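Long-range contacts in alginate lyase (Bacteroides ovatus, PDB 3NNB), which probably depolymerises the polysaccharide alginate by beta-elimination at its glycosidic linkages: residues I168-T172 and V228-Y233; I259-Q265 and A312-F316; L14-K18 and Y115-G119. One frame throughout, in Å; residues are numbered along the deposited sequence.

Interaction 1. Residues I168-T172 and V228-Y233; sequences IYSFT and VQLTAY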
ATOM      1  N   ILE A 168       6.812   0.638  -2.951  1.00  7.43           N
ATOM      2  CA  ILE A 168       6.325   1.977  -2.651  1.00  5.62           C
ATOM      3  C   ILE A 168       4.827   2.070  -2.607  1.00  6.00           C
ATOM      4  O   ILE A 168       4.269   3.150  -2.616  1.00  8.49           O
ATOM      5  CB  ILE A 168       6.892   3.042  -3.639  1.00  6.26           C
ATOM      6  CG1 ILE A 168       6.581   2.740  -5.112  1.00  7.22           C
ATOM      7  CG2 ILE A 168       8.391   3.227  -3.379  1.00  8.80           C
ATOM      8  CD1 ILE A 168       6.620   4.030  -6.023  1.00 10.33           C
ATOM      9  N   TYR A 169       4.135   0.919  -2.583  1.00  5.46           N
ATOM     10  CA  TYR A 169       2.670   0.935  -2.619  1.00  4.98           C
ATOM     11  C   TYR A 169       2.071   1.823  -1.488  1.00  5.02           C
ATOM     12  O   TYR A 169       1.050   2.481  -1.705  1.00  7.60           O
ATOM     13  CB  TYR A 169       2.089  -0.462  -2.531  1.00  6.67           C
ATOM     14  CG  TYR A 169       0.585  -0.475  -2.774  1.00  5.01           C
ATOM     15  CD1 TYR A 169       0.092  -0.574  -4.065  1.00  6.92           C
ATOM     16  CD2 TYR A 169      -0.326  -0.326  -1.726  1.00  6.75           C
ATOM     17  CE1 TYR A 169      -1.266  -0.543  -4.312  1.00  6.83           C
ATOM     18  CE2 TYR A 169      -1.688  -0.300  -1.965  1.00  4.68           C
ATOM     19  CZ  TYR A 169      -2.145  -0.408  -3.273  1.00  5.65           C
ATOM     20  OH  TYR A 169      -3.524  -0.358  -3.506  1.00  8.13           O
ATOM     21  N   SER A 170       2.695   1.831  -0.311  1.00  8.02           N
ATOM     22  CA  SER A 170       2.233   2.670   0.801  1.00  9.18           C
ATOM     23  C   SER A 170       2.235   4.186   0.512  1.00  9.68           C
ATOM     24  O   SER A 170       1.580   4.946   1.242  1.00  7.81           O
ATOM     25  CB  SER A 170       3.003   2.391   2.097  1.00  9.31           C
ATOM     26  OG  SER A 170       4.331   2.826   2.001  1.00  9.42           O
ATOM     27  N   PHE A 171       2.899   4.628  -0.566  1.00  8.17           N
ATOM     28  CA  PHE A 171       2.829   6.026  -0.942  1.00  9.74           C
ATOM     29  C   PHE A 171       1.397   6.428  -1.310  1.00  7.84           C
ATOM     30  O   PHE A 171       1.024   7.604  -1.218  1.00  7.08           O
ATOM     31  CB  PHE A 171       3.781   6.337  -2.094  1.00  8.62           C
ATOM     32  CG  PHE A 171       5.234   6.387  -1.726  1.00  6.01           C
ATOM     33  CD1 PHE A 171       5.726   6.092  -0.452  1.00  8.69           C
ATOM     34  CD2 PHE A 171       6.148   6.705  -2.719  1.00  9.22           C
ATOM     35  CE1 PHE A 171       7.108   6.176  -0.180  1.00 10.98           C
ATOM     36  CE2 PHE A 171       7.493   6.777  -2.438  1.00  9.04           C
ATOM     37  CZ  PHE A 171       7.970   6.513  -1.165  1.00  9.74           C
ATOM     38  N   THR A 172       0.578   5.459  -1.703  1.00  6.93           N
ATOM     39  CA  THR A 172      -0.835   5.740  -2.012  1.00  9.08           C
ATOM     40  C   THR A 172      -1.544   6.335  -0.802  1.00  8.62           C
ATOM     41  O   THR A 172      -2.257   7.351  -0.912  1.00  9.89           O
ATOM     42  CB  THR A 172      -1.571   4.506  -2.548  1.00  9.34           C
ATOM     43  OG1 THR A 172      -1.546   3.449  -1.578  1.00  9.05           O
ATOM     44  CG2 THR A 172      -0.998   4.094  -3.948  1.00  8.97           C
ATOM     45  N   VAL A 228      -3.260   0.885  -9.542  1.00  7.17           N
ATOM     46  CA  VAL A 228      -3.673   1.697  -8.387  1.00  6.44           C
ATOM     47  C   VAL A 228      -2.677   2.818  -8.089  1.00  6.43           C
ATOM     48  O   VAL A 228      -3.060   3.971  -7.875  1.00  7.80           O
ATOM     49  CB  VAL A 228      -3.927   0.844  -7.097  1.00  6.56           C
ATOM     50  CG1 VAL A 228      -4.470   1.713  -5.977  1.00  9.65           C
ATOM     51  CG2 VAL A 228      -4.909  -0.289  -7.400  1.00  8.46           C
ATOM     52  N   GLN A 229      -1.398   2.468  -8.094  1.00  6.60           N
ATOM     53  CA  GLN A 229      -0.369   3.446  -7.775  1.00  6.35           C
ATOM     54  C   GLN A 229      -0.331   4.499  -8.879  1.00  8.15           C
ATOM     55  O   GLN A 229      -0.309   5.682  -8.593  1.00  8.11           O
ATOM     56  CB  GLN A 229       1.004   2.753  -7.706  1.00  5.61           C
ATOM     57  CG  GLN A 229       1.174   1.749  -6.584  1.00  6.50           C
ATOM     58  CD  GLN A 229       2.648   1.442  -6.335  1.00  9.80           C
ATOM     59  OE1 GLN A 229       3.388   2.306  -5.842  1.00  8.64           O
ATOM     60  NE2 GLN A 229       3.079   0.196  -6.637  1.00  9.16           N
ATOM     61  N   LEU A 230      -0.359   4.078 -10.148  1.00  7.41           N
ATOM     62  CA  LEU A 230      -0.336   5.067 -11.246  1.00  8.01           C
ATOM     63  C   LEU A 230      -1.510   6.060 -11.098  1.00  8.00           C
ATOM     64  O   LEU A 230      -1.357   7.287 -11.248  1.00  7.49           O
ATOM     65  CB  LEU A 230      -0.366   4.374 -12.606  1.00  8.23           C
ATOM     66  CG  LEU A 230      -0.177   5.311 -13.814  1.00  7.04           C
ATOM     67  CD1 LEU A 230       1.276   5.806 -13.877  1.00 12.34           C
ATOM     68  CD2 LEU A 230      -0.579   4.550 -15.112  1.00 10.32           C
ATOM     69  N   THR A 231      -2.674   5.522 -10.756  1.00  7.66           N
ATOM     70  CA  THR A 231      -3.902   6.328 -10.630  1.00  7.23           C
ATOM     71  C   THR A 231      -3.752   7.334  -9.491  1.00  9.49           C
ATOM     72  O   THR A 231      -4.006   8.526  -9.662  1.00  9.72           O
ATOM     73  CB  THR A 231      -5.107   5.452 -10.452  1.00  6.87           C
ATOM     74  OG1 THR A 231      -5.237   4.589 -11.588  1.00  8.61           O
ATOM     75  CG2 THR A 231      -6.405   6.304 -10.344  1.00  7.63           C
ATOM     76  N   ALA A 232      -3.330   6.848  -8.320  1.00  9.09           N
ATOM     77  CA  ALA A 232      -3.174   7.723  -7.171  1.00  8.55           C
ATOM     78  C   ALA A 232      -2.119   8.816  -7.431  1.00  7.71           C
ATOM     79  O   ALA A 232      -2.324   9.982  -7.045  1.00  7.29           O
ATOM     80  CB  ALA A 232      -2.746   6.904  -5.951  1.00  7.93           C
ATOM     81  N   TYR A 233      -0.983   8.451  -8.039  1.00  6.46           N
ATOM     82  CA  TYR A 233       0.111   9.430  -8.241  1.00  8.76           C
ATOM     83  C   TYR A 233      -0.297  10.422  -9.331  1.00  8.87           C
ATOM     84  O   TYR A 233       0.005  11.613  -9.225  1.00  9.24           O
ATOM     85  CB  TYR A 233       1.443   8.763  -8.549  1.00  8.27           C
ATOM     86  CG  TYR A 233       1.818   7.720  -7.515  1.00  8.05           C
ATOM     87  CD1 TYR A 233       1.295   7.745  -6.257  1.00  7.66           C
ATOM     88  CD2 TYR A 233       2.673   6.656  -7.837  1.00  6.47           C
ATOM     89  CE1 TYR A 233       1.604   6.727  -5.317  1.00  6.23           C
ATOM     90  CE2 TYR A 233       3.011   5.708  -6.934  1.00  6.14           C
ATOM     91  CZ  TYR A 233       2.455   5.706  -5.672  1.00  7.70           C
ATOM     92  OH  TYR A 233       2.717   4.679  -4.784  1.00 10.08           O
TER
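The two backbones come nearest at Thr172 and Ala232, with CA atoms 6.0 Å apart, where the type I beta turn from Ile168 to Phe171 leads into helix 171-180 beside helix 221-236. No hydrogen bond crosses this approach. Thr172 CG2 meets Ala232 CB methyl to methyl at 3.9 Å, and alanine suits a place where the chains run so close. The threonine hydroxyl, held between its backbone N and carbonyl carbon (chi1 60°), turns back to donate to Tyr169 O at 2.8 Å, which leaves CG2 directed at the helix. Tyr169 O also accepts from Thr172 N, so two donors grip it.

One helical turn apart, Gln229 and Tyr233 reach out to the turn as a pair. Tyr233 OH donates to Gln229 OE1 at 2.7 Å, on a lone pair in the carbonyl plane, and Gln229 NE2 is bonded to Met165 O; together these bonds fix the rotation of the amide. The Ile168 side chain crosses that of Gln229 at about a right angle, its CG1 3.3 Å from Gln229 OE1, while Phe171 CB lies 3.3 Å from Tyr233 OH. With its ring carried anti to the backbone N (chi1 -172°), Tyr169 runs past the glutamine, CD1 3.6 Å from Gln229 CG. The phenol end comes against Val228 CG1, and its OH is hydrogen-bonded to Asp287.

Around this buried site, helix 98-118 packs on Ile168 and Phe171, helix 189-208 touches both segments, helix 240-258 packs on Leu230 and Thr231, and helix 274-293 on Val228 and Thr231.

Interaction 2. Residues I259-Q265 and A312-F316; sequences IEPDGKQ and AALKF
Positive phi (87°) at Gly263 brings its bare CA against helix 310-317, and a chi1 of 162° at Phe316, which sets its ring anti to the backbone N, turns that ring toward Lys264. Glycine suits this place: any CB would collide with Ala312 O. Its CA instead donates a CA-H...O contact to Ala312 O at 3.3 Å, and Ala313 CA returns one to Gly263 O at 3.4 Å. The alanines let the helix come this near.

Lys264 lays its CA over one face of the Phe316 ring and crosses it at about a right angle, CG 3.7 Å from CE1. A bend at chi4 (74°) then brings Lys264 NZ to Asp262 OD2 at 2.7 Å, a salt bridge made from above the carboxylate plane. One water accepts from Gln265 NE2 and donates to Gly263 O and Ala313 O; Gln265 OE1 is bonded to Asn281. A second water joins Asp262 O to Ala312 O.

Lys264 N donating to Asp262 OD1 at 3.1 Å closes an Asx turn. Gly263 N bonded to Glu260 O, and Glu260 N to Lys264 O, complete the pattern of a type I turn with a G1 bulge, here linking helices 240-258 and 266-269.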
ATOM      1  N   ILE A 259      -9.650 -12.502 -11.820  1.00  7.30           N
ATOM      2  CA  ILE A 259     -10.730 -13.136 -11.098  1.00  8.18           C
ATOM      3  C   ILE A 259     -11.473 -14.108 -12.020  1.00  9.34           C
ATOM      4  O   ILE A 259     -11.893 -13.754 -13.103  1.00  9.20           O
ATOM      5  CB  ILE A 259     -11.714 -12.101 -10.509  1.00  7.68           C
ATOM      6  CG1 ILE A 259     -10.961 -11.052  -9.663  1.00  7.52           C
ATOM      7  CG2 ILE A 259     -12.839 -12.763  -9.712  1.00  9.08           C
ATOM      8  CD1 ILE A 259     -11.856  -9.840  -9.349  1.00  5.69           C
ATOM      9  N   GLU A 260     -11.581 -15.365 -11.592  1.00  9.01           N
ATOM     10  CA  GLU A 260     -12.341 -16.345 -12.354  1.00  8.82           C
ATOM     11  C   GLU A 260     -13.835 -16.215 -12.052  1.00 10.41           C
ATOM     12  O   GLU A 260     -14.248 -15.521 -11.119  1.00  8.88           O
ATOM     13  CB  GLU A 260     -11.841 -17.744 -12.027  1.00  7.30           C
ATOM     14  CG  GLU A 260     -10.466 -18.017 -12.487  1.00  9.45           C
ATOM     15  CD  GLU A 260     -10.344 -18.115 -13.984  1.00 14.61           C
ATOM     16  OE1 GLU A 260     -11.060 -18.954 -14.613  1.00 13.23           O
ATOM     17  OE2 GLU A 260      -9.541 -17.341 -14.546  1.00 19.53           O
ATOM     18  N   PRO A 261     -14.683 -16.883 -12.852  1.00 10.79           N
ATOM     19  CA  PRO A 261     -16.098 -16.648 -12.651  1.00 12.05           C
ATOM     20  C   PRO A 261     -16.645 -17.108 -11.287  1.00 11.10           C
ATOM     21  O   PRO A 261     -17.708 -16.660 -10.860  1.00 13.50           O
ATOM     22  CB  PRO A 261     -16.740 -17.414 -13.831  1.00 11.60           C
ATOM     23  CG  PRO A 261     -15.730 -17.390 -14.862  1.00 13.14           C
ATOM     24  CD  PRO A 261     -14.414 -17.610 -14.098  1.00 12.26           C
ATOM     25  N   ASP A 262     -15.932 -18.000 -10.590  1.00 10.41           N
ATOM     26  CA  ASP A 262     -16.291 -18.387  -9.246  1.00  9.81           C
ATOM     27  C   ASP A 262     -15.610 -17.545  -8.153  1.00  8.56           C
ATOM     28  O   ASP A 262     -15.729 -17.881  -6.974  1.00 10.84           O
ATOM     29  CB  ASP A 262     -15.991 -19.873  -9.052  1.00 12.04           C
ATOM     30  CG  ASP A 262     -14.504 -20.225  -9.240  1.00 15.66           C
ATOM     31  OD1 ASP A 262     -13.684 -19.334  -9.488  1.00 10.87           O
ATOM     32  OD2 ASP A 262     -14.127 -21.423  -9.171  1.00 22.51           O
ATOM     33  N   GLY A 263     -14.958 -16.456  -8.527  1.00  9.20           N
ATOM     34  CA  GLY A 263     -14.244 -15.627  -7.570  1.00  9.18           C
ATOM     35  C   GLY A 263     -12.812 -15.983  -7.243  1.00  9.74           C
ATOM     36  O   GLY A 263     -12.125 -15.215  -6.608  1.00  9.75           O
ATOM     37  N   LYS A 264     -12.354 -17.141  -7.672  1.00  8.82           N
ATOM     38  CA  LYS A 264     -10.982 -17.528  -7.410  1.00  7.16           C
ATOM     39  C   LYS A 264      -9.996 -16.601  -8.111  1.00  8.40           C
ATOM     40  O   LYS A 264     -10.241 -16.175  -9.244  1.00  9.17           O
ATOM     41  CB  LYS A 264     -10.726 -18.975  -7.846  1.00  9.24           C
ATOM     42  CG  LYS A 264     -11.393 -20.070  -6.987  1.00  4.77           C
ATOM     43  CD  LYS A 264     -10.950 -21.470  -7.356  1.00  7.25           C
ATOM     44  CE  LYS A 264     -11.711 -22.520  -6.560  1.00  9.53           C
ATOM     45  NZ  LYS A 264     -13.099 -22.664  -7.026  1.00 13.58           N
ATOM     46  N   GLN A 265      -8.865 -16.337  -7.466  1.00  7.58           N
ATOM     47  CA  GLN A 265      -7.789 -15.611  -8.096  1.00  5.35           C
ATOM     48  C   GLN A 265      -6.617 -16.582  -8.221  1.00  6.20           C
ATOM     49  O   GLN A 265      -5.783 -16.707  -7.304  1.00  7.53           O
ATOM     50  CB  GLN A 265      -7.366 -14.381  -7.285  1.00  6.21           C
ATOM     51  CG  GLN A 265      -8.500 -13.408  -6.951  1.00  5.66           C
ATOM     52  CD  GLN A 265      -8.059 -12.376  -5.926  1.00  8.24           C
ATOM     53  OE1 GLN A 265      -7.040 -11.714  -6.123  1.00  9.77           O
ATOM     54  NE2 GLN A 265      -8.736 -12.329  -4.795  1.00  6.66           N
ATOM     55  N   ALA A 312     -17.614 -11.428  -6.664  1.00 10.28           N
ATOM     56  CA  ALA A 312     -17.325 -12.853  -6.795  1.00  8.72           C
ATOM     57  C   ALA A 312     -16.081 -13.208  -5.996  1.00  8.28           C
ATOM     58  O   ALA A 312     -16.051 -14.200  -5.274  1.00  9.62           O
ATOM     59  CB  ALA A 312     -17.158 -13.241  -8.229  1.00  7.54           C
ATOM     60  N   ALA A 313     -15.098 -12.326  -6.061  1.00  6.93           N
ATOM     61  CA  ALA A 313     -13.846 -12.570  -5.352  1.00  7.79           C
ATOM     62  C   ALA A 313     -14.074 -12.601  -3.823  1.00  7.44           C
ATOM     63  O   ALA A 313     -13.455 -13.382  -3.103  1.00  8.75           O
ATOM     64  CB  ALA A 313     -12.770 -11.526  -5.772  1.00  6.93           C
ATOM     65  N   LEU A 314     -14.920 -11.699  -3.315  1.00  7.91           N
ATOM     66  CA  LEU A 314     -15.299 -11.678  -1.916  1.00  8.15           C
ATOM     67  C   LEU A 314     -16.075 -12.909  -1.502  1.00  9.05           C
ATOM     68  O   LEU A 314     -15.825 -13.473  -0.419  1.00 10.16           O
ATOM     69  CB  LEU A 314     -16.148 -10.423  -1.625  1.00  7.73           C
ATOM     70  CG  LEU A 314     -15.393  -9.092  -1.649  1.00  9.13           C
ATOM     71  CD1 LEU A 314     -16.415  -7.939  -1.747  1.00  8.93           C
ATOM     72  CD2 LEU A 314     -14.506  -8.869  -0.394  1.00 12.50           C
ATOM     73  N   LYS A 315     -17.021 -13.334  -2.339  1.00  9.68           N
ATOM     74  CA  LYS A 315     -17.834 -14.498  -2.039  0.50  9.94           C
ATOM     75  C   LYS A 315     -17.010 -15.799  -1.984  1.00  9.70           C
ATOM     76  O   LYS A 315     -17.358 -16.718  -1.238  1.00  9.72           O
ATOM     77  CB  LYS A 315     -18.985 -14.626  -3.053  0.50 11.42           C
ATOM     78  CG  LYS A 315     -20.169 -13.679  -2.871  0.50 14.31           C
ATOM     79  CD  LYS A 315     -21.186 -13.945  -3.972  0.50 15.94           C
ATOM     80  CE  LYS A 315     -22.365 -12.981  -3.988  0.50 23.32           C
ATOM     81  NZ  LYS A 315     -23.101 -13.053  -5.309  0.50 26.94           N
ATOM     82  N   PHE A 316     -15.916 -15.884  -2.748  1.00  9.57           N
ATOM     83  CA  PHE A 316     -14.975 -17.029  -2.630  1.00  8.55           C
ATOM     84  C   PHE A 316     -14.360 -17.018  -1.216  1.00 10.40           C
ATOM     85  O   PHE A 316     -14.173 -18.066  -0.579  1.00  9.73           O
ATOM     86  CB  PHE A 316     -13.863 -16.951  -3.704  1.00  9.91           C
ATOM     87  CG  PHE A 316     -12.674 -17.808  -3.364  1.00  8.92           C
ATOM     88  CD1 PHE A 316     -12.705 -19.166  -3.585  1.00 11.58           C
ATOM     89  CD2 PHE A 316     -11.564 -17.234  -2.728  1.00  8.53           C
ATOM     90  CE1 PHE A 316     -11.634 -19.937  -3.258  1.00 10.55           C
ATOM     91  CE2 PHE A 316     -10.474 -18.016  -2.377  1.00 12.45           C
ATOM     92  CZ  PHE A 316     -10.517 -19.374  -2.612  1.00 11.26           C
TER
HETATM   93  O   HOH W   1     -17.914 -16.258  -5.742  1.00 41.13           O
HETATM   94  O   HOH W   2     -10.966 -14.190  -4.315  1.00  8.37           O

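Interaction 3. Residues L14-K18 and Y115-G119; sequences LAKVK and YYFSG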
ATOM      1  N   LEU A  14     -13.959  10.140   7.395  1.00  9.92           N
ATOM      2  CA  LEU A  14     -12.810  10.536   8.226  1.00 10.64           C
ATOM      3  C   LEU A  14     -13.115  11.851   8.941  1.00 11.75           C
ATOM      4  O   LEU A  14     -12.772  12.022  10.107  1.00 10.88           O
ATOM      5  CB  LEU A  14     -11.520  10.614   7.397  1.00 11.50           C
ATOM      6  CG  LEU A  14     -10.227  10.543   8.197  1.00 16.56           C
ATOM      7  CD1 LEU A  14     -10.006   9.181   8.802  1.00 15.31           C
ATOM      8  CD2 LEU A  14      -9.021  10.934   7.249  1.00 16.15           C
ATOM      9  N   ALA A  15     -13.753  12.775   8.228  1.00 10.02           N
ATOM     10  CA  ALA A  15     -14.109  14.074   8.808  1.00  9.38           C
ATOM     11  C   ALA A  15     -15.054  13.888   9.973  1.00  9.35           C
ATOM     12  O   ALA A  15     -14.956  14.633  10.963  1.00 10.39           O
ATOM     13  CB  ALA A  15     -14.711  15.019   7.733  1.00  9.89           C
ATOM     14  N   LYS A  16     -15.966  12.926   9.881  1.00  9.85           N
ATOM     15  CA  LYS A  16     -16.890  12.679  10.988  1.00  8.98           C
ATOM     16  C   LYS A  16     -16.201  12.028  12.171  1.00 11.00           C
ATOM     17  O   LYS A  16     -16.476  12.355  13.327  1.00  9.85           O
ATOM     18  CB  LYS A  16     -18.120  11.866  10.538  1.00 10.92           C
ATOM     19  CG  LYS A  16     -18.951  12.584   9.520  1.00 15.42           C
ATOM     20  CD  LYS A  16     -20.124  11.755   9.053  1.00 16.29           C
ATOM     21  CE  LYS A  16     -21.029  12.632   8.182  1.00 27.39           C
ATOM     22  NZ  LYS A  16     -22.122  11.879   7.509  1.00 31.50           N
ATOM     23  N   VAL A  17     -15.273  11.112  11.906  1.00  8.92           N
ATOM     24  CA  VAL A  17     -14.503  10.521  12.977  1.00  8.03           C
ATOM     25  C   VAL A  17     -13.691  11.609  13.686  1.00  8.88           C
ATOM     26  O   VAL A  17     -13.583  11.584  14.889  1.00 10.40           O
ATOM     27  CB  VAL A  17     -13.559   9.381  12.471  1.00 10.67           C
ATOM     28  CG1 VAL A  17     -12.673   8.853  13.624  1.00 10.15           C
ATOM     29  CG2 VAL A  17     -14.351   8.239  11.841  1.00  9.73           C
ATOM     30  N   LYS A  18     -13.128  12.552  12.925  1.00  8.94           N
ATOM     31  CA  LYS A  18     -12.373  13.665  13.510  1.00 11.76           C
ATOM     32  C   LYS A  18     -13.279  14.513  14.417  1.00  9.74           C
ATOM     33  O   LYS A  18     -12.888  14.856  15.546  1.00 13.44           O
ATOM     34  CB  LYS A  18     -11.731  14.561  12.418  1.00 11.53           C
ATOM     35  CG  LYS A  18     -10.948  15.788  13.017  1.00 12.37           C
ATOM     36  CD  LYS A  18     -10.402  16.725  11.965  1.00 13.14           C
ATOM     37  CE  LYS A  18      -9.904  18.016  12.615  1.00 18.06           C
ATOM     38  NZ  LYS A  18      -8.816  18.699  11.847  1.00 19.17           N
ATOM     39  N   TYR A 115      -1.639  14.915  13.161  1.00  9.27           N
ATOM     40  CA  TYR A 115      -1.930  16.328  12.969  1.00  9.72           C
ATOM     41  C   TYR A 115      -3.448  16.565  12.648  1.00  9.70           C
ATOM     42  O   TYR A 115      -4.105  17.463  13.200  1.00  9.39           O
ATOM     43  CB  TYR A 115      -1.062  16.929  11.864  1.00  8.70           C
ATOM     44  CG  TYR A 115      -1.517  18.318  11.521  1.00  7.61           C
ATOM     45  CD1 TYR A 115      -1.198  19.387  12.358  1.00 12.01           C
ATOM     46  CD2 TYR A 115      -2.321  18.560  10.430  1.00  9.84           C
ATOM     47  CE1 TYR A 115      -1.697  20.664  12.105  1.00 13.19           C
ATOM     48  CE2 TYR A 115      -2.791  19.839  10.160  1.00 10.43           C
ATOM     49  CZ  TYR A 115      -2.493  20.866  11.002  1.00 13.60           C
ATOM     50  OH  TYR A 115      -2.955  22.128  10.703  1.00 21.88           O
ATOM     51  N   TYR A 116      -4.013  15.750  11.771  1.00  7.88           N
ATOM     52  CA  TYR A 116      -5.407  15.900  11.379  1.00  8.61           C
ATOM     53  C   TYR A 116      -6.338  15.804  12.562  1.00  9.92           C
ATOM     54  O   TYR A 116      -7.247  16.640  12.723  1.00 12.00           O
ATOM     55  CB  TYR A 116      -5.764  14.840  10.333  1.00  8.65           C
ATOM     56  CG  TYR A 116      -7.160  14.987   9.790  1.00  7.06           C
ATOM     57  CD1 TYR A 116      -7.551  16.157   9.140  1.00 10.34           C
ATOM     58  CD2 TYR A 116      -8.089  13.960   9.915  1.00 10.72           C
ATOM     59  CE1 TYR A 116      -8.866  16.273   8.631  1.00 11.23           C
ATOM     60  CE2 TYR A 116      -9.392  14.075   9.404  1.00 10.28           C
ATOM     61  CZ  TYR A 116      -9.749  15.233   8.766  1.00 11.76           C
ATOM     62  OH  TYR A 116     -11.038  15.355   8.278  1.00 12.88           O
ATOM     63  N   PHE A 117      -6.111  14.804  13.409  1.00 10.23           N
ATOM     64  CA  PHE A 117      -7.024  14.539  14.517  1.00 10.78           C
ATOM     65  C   PHE A 117      -6.825  15.515  15.681  1.00 13.25           C
ATOM     66  O   PHE A 117      -7.797  15.832  16.387  1.00 16.64           O
ATOM     67  CB  PHE A 117      -6.905  13.085  14.979  1.00  9.17           C
ATOM     68  CG  PHE A 117      -7.715  12.134  14.131  1.00 11.51           C
ATOM     69  CD1 PHE A 117      -9.077  11.984  14.341  1.00 26.37           C
ATOM     70  CD2 PHE A 117      -7.138  11.422  13.111  1.00 13.47           C
ATOM     71  CE1 PHE A 117      -9.821  11.125  13.538  1.00 24.80           C
ATOM     72  CE2 PHE A 117      -7.887  10.575  12.297  1.00 16.31           C
ATOM     73  CZ  PHE A 117      -9.219  10.431  12.513  1.00 23.80           C
ATOM     74  N   SER A 118      -5.582  15.960  15.909  1.00 10.55           N
ATOM     75  CA  SER A 118      -5.229  16.734  17.105  1.00 12.28           C
ATOM     76  C   SER A 118      -5.077  18.221  16.857  1.00 13.16           C
ATOM     77  O   SER A 118      -5.212  19.027  17.801  1.00 14.55           O
ATOM     78  CB  SER A 118      -3.922  16.222  17.745  1.00 12.95           C
ATOM     79  OG  SER A 118      -2.798  16.596  16.957  1.00 11.07           O
ATOM     80  N   GLY A 119      -4.750  18.604  15.622  1.00 11.62           N
ATOM     81  CA  GLY A 119      -4.338  19.945  15.300  1.00 12.01           C
ATOM     82  C   GLY A 119      -3.011  20.402  15.859  1.00 13.19           C
ATOM     83  O   GLY A 119      -2.657  21.583  15.721  1.00 12.32           O
TER
HETATM   84  O   HOH W   3      -5.956  19.538  12.075  1.00 26.29           O
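Lys18 lays its extended side chain across one face of the Tyr116 ring, its CD 3.7 Å from the ring centroid and 15° off the normal, a CH-pi contact. At the end of the chain NZ donates to Tyr116 O at 2.7 Å, in the carbonyl plane with a C=O...N angle of 152°. The same ammonium sits 4.4 Å from the centroid of the Tyr116 ring, an off-centre cation-pi contact. A long, straight lysine suits this path: its CD rests on the ring while NZ reaches the backbone carbonyl. Water 3 accepts from Lys18 NZ at 3.0 Å and donates to Tyr115 O.

Tyr116 is set for this by its first torsion, which carries CG anti to the backbone N (chi1 -176°) and points the ring at helix 11-19. Its CE2 meets Leu14 CG at 3.8 Å, and its OH lies 3.4 Å from Ala15 CA, where a small residue allows the phenol to come up to the backbone. With an alanine in place of Tyr116, Lys18 CD and its ammonium would probably lose the ring face they lie over, and a gap would open beside Leu14.

Phe117 packs beside it on the same helix, sharing Leu14 and Lys18 and adding Val17: Val17 CG1 comes to its edge, near the ring plane, 3.6 Å from CE1, and Lys18 CA lies obliquely at 3.6 Å from the same atom. The charge of Lys18, bonded to a last-turn carbonyl, would probably interact favourably with the dipole of helix 98-118, whose C-terminal end is followed by Gly119, a residue that tolerates positive phi.

The three contacts are separate: the centres of interaction 1 and interaction 2 lie about 24 Å apart, those of interaction 1 and interaction 3 about 23 Å, and those of interaction 2 and interaction 3 about 36 Å. Shared helices connect them. Helix 98-118, whose end forms interaction 3, also packs on Phe171 of interaction 1, and Leu180 of helix 171-180 touches Leu14 and Tyr116. Helix 274-293 meets Val228 of interaction 1 and Ile259 and Gln265 of interaction 2. Only interaction 1 lies near the centre of the chain. The bound sodium ion, at Glu182, Ser184 and Phe187, is about 12 Å from the Tyr116 side chain, while Tyr115 touches Ser184.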